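Lin2634 protein (Listeria innocua, PDB 3MZO) is a metal-binding HD-domain protein that probably acts as a phosphohydrolase, perhaps on nucleotides as in the related YfbR-like 5'-deoxynucleotidases. Local coordinates at residues 44-52 and 176-186. Sequence-based numbering, arbitrary orientation.
Sequences FFGAVEEDA and MASVKYFLKEI
E49, near the C-terminal end of helix 31-51, grips the first turn of helix 177-191 through S178 in a buried helix-helix crossing, with aromatic and aliphatic packing alongside. The short segments cross at 110°, their axes 8.9 Å apart at closest approach. One carboxylate oxygen does the gripping: E49 OE2 takes a 2.7 Å hydrogen bond from S178 OG on its anti lone pair and a second, at 3.0 Å, from S178 N, which arrives from above the carboxylate plane. The S178 hydroxyl lies beside its own backbone N (chi1 -67°), which places the two donors side by side before OE2. The other oxygen, OE1, accepts from a water that in turn accepts from A177 N, and from N54 ND2; the carboxylate is thus held at both oxygens. Its negative charge beside the helix's N-terminal amides probably interacts favourably with the helix dipole.

F45 lies against S178, its CD1 3.5 Å from S178 CB, and its ring reaches on toward F182. V48 CG1 rests over the A177–S178 backbone and 4.1 Å from Y181 CB, while the methyls of A52 and A177 meet at the outer end. F44 swings away from its backbone N and brings its CZ to 3.6 Å from Y181 CE2, which comes with CD2 at the edge of the F44 ring, near its plane; the ring planes stand oblique at 59°. I186 CD1 touches the same F44 ring, and F113 of the second subunit packs edge-to-face with it, joining this crossing to the subunit interface.

Helix 129-151 also packs here, through S137 on F45 and I136 on S178. The arrangement is a carboxylate from one helix meeting the first-turn donors of another, within the all-helical HD-domain fold, whose calcium site takes H34 from helix 31-51 and D138 from helix 129-151, with H68 and D69 following helix 58-67.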
# COMPACT_ATOMS: atom_id res chain seq x y z
N PHE B 44 -28.29 3.59 -15.69
CA PHE B 44 -28.34 4.40 -16.88
C PHE B 44 -29.03 3.66 -18.01
O PHE B 44 -29.90 4.22 -18.70
CB PHE B 44 -26.97 4.88 -17.34
CG PHE B 44 -27.02 5.49 -18.69
CD1 PHE B 44 -27.53 6.76 -18.86
CD2 PHE B 44 -26.63 4.77 -19.82
CE1 PHE B 44 -27.64 7.32 -20.15
CE2 PHE B 44 -26.72 5.32 -21.08
CZ PHE B 44 -27.22 6.61 -21.24
N PHE B 45 -28.67 2.40 -18.24
CA PHE B 45 -29.34 1.66 -19.31
C PHE B 45 -30.84 1.47 -19.04
O PHE B 45 -31.64 1.45 -19.99
CB PHE B 45 -28.62 0.32 -19.62
CG PHE B 45 -27.27 0.50 -20.29
CD1 PHE B 45 -27.12 1.36 -21.38
CD2 PHE B 45 -26.15 -0.19 -19.83
CE1 PHE B 45 -25.87 1.55 -21.97
CE2 PHE B 45 -24.91 -0.02 -20.44
CZ PHE B 45 -24.77 0.85 -21.49
N GLY B 46 -31.21 1.32 -17.79
CA GLY B 46 -32.60 1.32 -17.38
C GLY B 46 -33.36 2.56 -17.90
O GLY B 46 -34.49 2.44 -18.40
N ALA B 47 -32.72 3.72 -17.77
CA ALA B 47 -33.25 4.99 -18.27
C ALA B 47 -33.41 4.94 -19.77
O ALA B 47 -34.45 5.38 -20.29
CB ALA B 47 -32.34 6.17 -17.84
N VAL B 48 -32.43 4.38 -20.46
CA VAL B 48 -32.48 4.29 -21.90
C VAL B 48 -33.64 3.39 -22.33
O VAL B 48 -34.40 3.74 -23.21
CB VAL B 48 -31.15 3.77 -22.52
CG1 VAL B 48 -31.33 3.53 -24.00
CG2 VAL B 48 -30.01 4.80 -22.25
N GLU B 49 -33.80 2.25 -21.67
CA GLU B 49 -34.94 1.38 -21.97
C GLU B 49 -36.31 2.04 -21.68
O GLU B 49 -37.26 1.94 -22.48
CB GLU B 49 -34.80 0.06 -21.21
CG GLU B 49 -33.56 -0.78 -21.64
CD GLU B 49 -33.55 -1.20 -23.09
OE1 GLU B 49 -34.65 -1.32 -23.70
OE2 GLU B 49 -32.44 -1.42 -23.62
N GLU B 50 -36.41 2.72 -20.55
CA GLU B 50 -37.61 3.47 -20.17
C GLU B 50 -37.92 4.51 -21.26
O GLU B 50 -39.07 4.66 -21.74
CB GLU B 50 -37.40 4.13 -18.77
CG GLU B 50 -38.55 5.00 -18.29
CD GLU B 50 -38.29 5.67 -16.95
OE1 GLU B 50 -37.29 6.42 -16.81
OE2 GLU B 50 -39.13 5.47 -16.05
N ASP B 51 -36.88 5.24 -21.66
CA ASP B 51 -37.05 6.26 -22.69
C ASP B 51 -37.56 5.65 -24.01
O ASP B 51 -38.31 6.28 -24.76
CB ASP B 51 -35.73 6.98 -22.91
CG ASP B 51 -35.80 7.94 -24.06
OD1 ASP B 51 -36.26 9.10 -23.87
OD2 ASP B 51 -35.43 7.51 -25.17
N ALA B 52 -37.16 4.42 -24.31
CA ALA B 52 -37.60 3.73 -25.53
C ALA B 52 -38.99 3.14 -25.38
O ALA B 52 -39.53 2.58 -26.31
CB ALA B 52 -36.58 2.62 -25.92
N MSE B 176 -30.90 -4.34 -28.51
CA MSE B 176 -31.36 -3.54 -27.38
C MSE B 176 -31.15 -2.03 -27.60
O MSE B 176 -30.10 -1.60 -28.08
CB MSE B 176 -30.62 -3.94 -26.10
CG MSE B 176 -30.87 -5.34 -25.55
SE MSE B 176 -29.69 -5.65 -24.03
CE MSE B 176 -30.65 -4.62 -22.67
N ALA B 177 -32.14 -1.24 -27.19
CA ALA B 177 -32.01 0.22 -27.20
C ALA B 177 -30.75 0.68 -26.44
O ALA B 177 -30.03 1.55 -26.90
CB ALA B 177 -33.26 0.88 -26.63
N SER B 178 -30.50 0.06 -25.28
CA SER B 178 -29.26 0.30 -24.49
C SER B 178 -27.97 0.25 -25.29
O SER B 178 -27.15 1.18 -25.23
CB SER B 178 -29.15 -0.76 -23.37
OG SER B 178 -30.17 -0.59 -22.43
N VAL B 179 -27.77 -0.85 -26.01
CA VAL B 179 -26.56 -1.05 -26.77
C VAL B 179 -26.57 -0.19 -28.03
O VAL B 179 -25.51 0.29 -28.45
CB VAL B 179 -26.33 -2.55 -27.11
CG1 VAL B 179 -25.10 -2.75 -28.03
CG2 VAL B 179 -26.20 -3.36 -25.83
N LYS B 180 -27.74 0.04 -28.63
CA LYS B 180 -27.80 0.97 -29.76
C LYS B 180 -27.31 2.32 -29.26
O LYS B 180 -26.51 2.98 -29.93
CB LYS B 180 -29.23 1.12 -30.33
CG LYS B 180 -29.73 -0.02 -31.22
CD LYS B 180 -31.15 0.31 -31.72
CE LYS B 180 -32.01 -0.93 -31.92
NZ LYS B 180 -31.49 -1.77 -33.02
N TYR B 181 -27.79 2.74 -28.09
CA TYR B 181 -27.33 4.00 -27.54
C TYR B 181 -25.83 3.98 -27.28
O TYR B 181 -25.13 4.91 -27.67
CB TYR B 181 -28.05 4.37 -26.24
CG TYR B 181 -27.66 5.76 -25.83
CD1 TYR B 181 -28.32 6.87 -26.35
CD2 TYR B 181 -26.57 5.98 -24.98
CE1 TYR B 181 -27.95 8.16 -26.02
CE2 TYR B 181 -26.19 7.27 -24.63
CZ TYR B 181 -26.90 8.35 -25.15
OH TYR B 181 -26.53 9.63 -24.85
N PHE B 182 -25.34 2.95 -26.61
CA PHE B 182 -23.90 2.83 -26.34
C PHE B 182 -23.00 2.97 -27.60
O PHE B 182 -22.01 3.71 -27.56
CB PHE B 182 -23.58 1.51 -25.61
CG PHE B 182 -22.11 1.28 -25.42
CD1 PHE B 182 -21.45 1.79 -24.31
CD2 PHE B 182 -21.37 0.57 -26.37
CE1 PHE B 182 -20.10 1.62 -24.14
CE2 PHE B 182 -20.01 0.36 -26.21
CZ PHE B 182 -19.37 0.91 -25.07
N LEU B 183 -23.34 2.28 -28.68
CA LEU B 183 -22.51 2.28 -29.89
C LEU B 183 -22.60 3.62 -30.63
O LEU B 183 -21.59 4.12 -31.13
CB LEU B 183 -22.94 1.15 -30.83
CG LEU B 183 -22.76 -0.26 -30.28
CD1 LEU B 183 -23.62 -1.22 -31.10
CD2 LEU B 183 -21.27 -0.65 -30.28
N LYS B 184 -23.79 4.19 -30.68
CA LYS B 184 -23.97 5.46 -31.36
C LYS B 184 -23.28 6.64 -30.65
O LYS B 184 -22.62 7.47 -31.28
CB LYS B 184 -25.48 5.73 -31.53
CG LYS B 184 -25.84 6.93 -32.40
CD LYS B 184 -27.33 7.27 -32.29
CE LYS B 184 -27.67 8.54 -33.08
NZ LYS B 184 -29.13 8.73 -33.17
N GLU B 185 -23.42 6.71 -29.33
CA GLU B 185 -23.02 7.91 -28.59
C GLU B 185 -21.84 7.75 -27.65
O GLU B 185 -20.99 8.65 -27.57
CB GLU B 185 -24.22 8.44 -27.79
CG GLU B 185 -25.43 8.82 -28.64
CD GLU B 185 -25.18 10.02 -29.54
OE1 GLU B 185 -24.18 10.75 -29.35
OE2 GLU B 185 -26.02 10.23 -30.45
N ILE B 186 -21.73 6.62 -26.98
CA ILE B 186 -20.73 6.47 -25.93
C ILE B 186 -19.41 5.96 -26.51
O ILE B 186 -18.38 6.53 -26.23
CB ILE B 186 -21.23 5.58 -24.79
CG1 ILE B 186 -22.53 6.15 -24.21
CG2 ILE B 186 -20.14 5.37 -23.69
CD1 ILE B 186 -23.15 5.25 -23.17
O HOH W 1 -34.50 -2.69 -25.98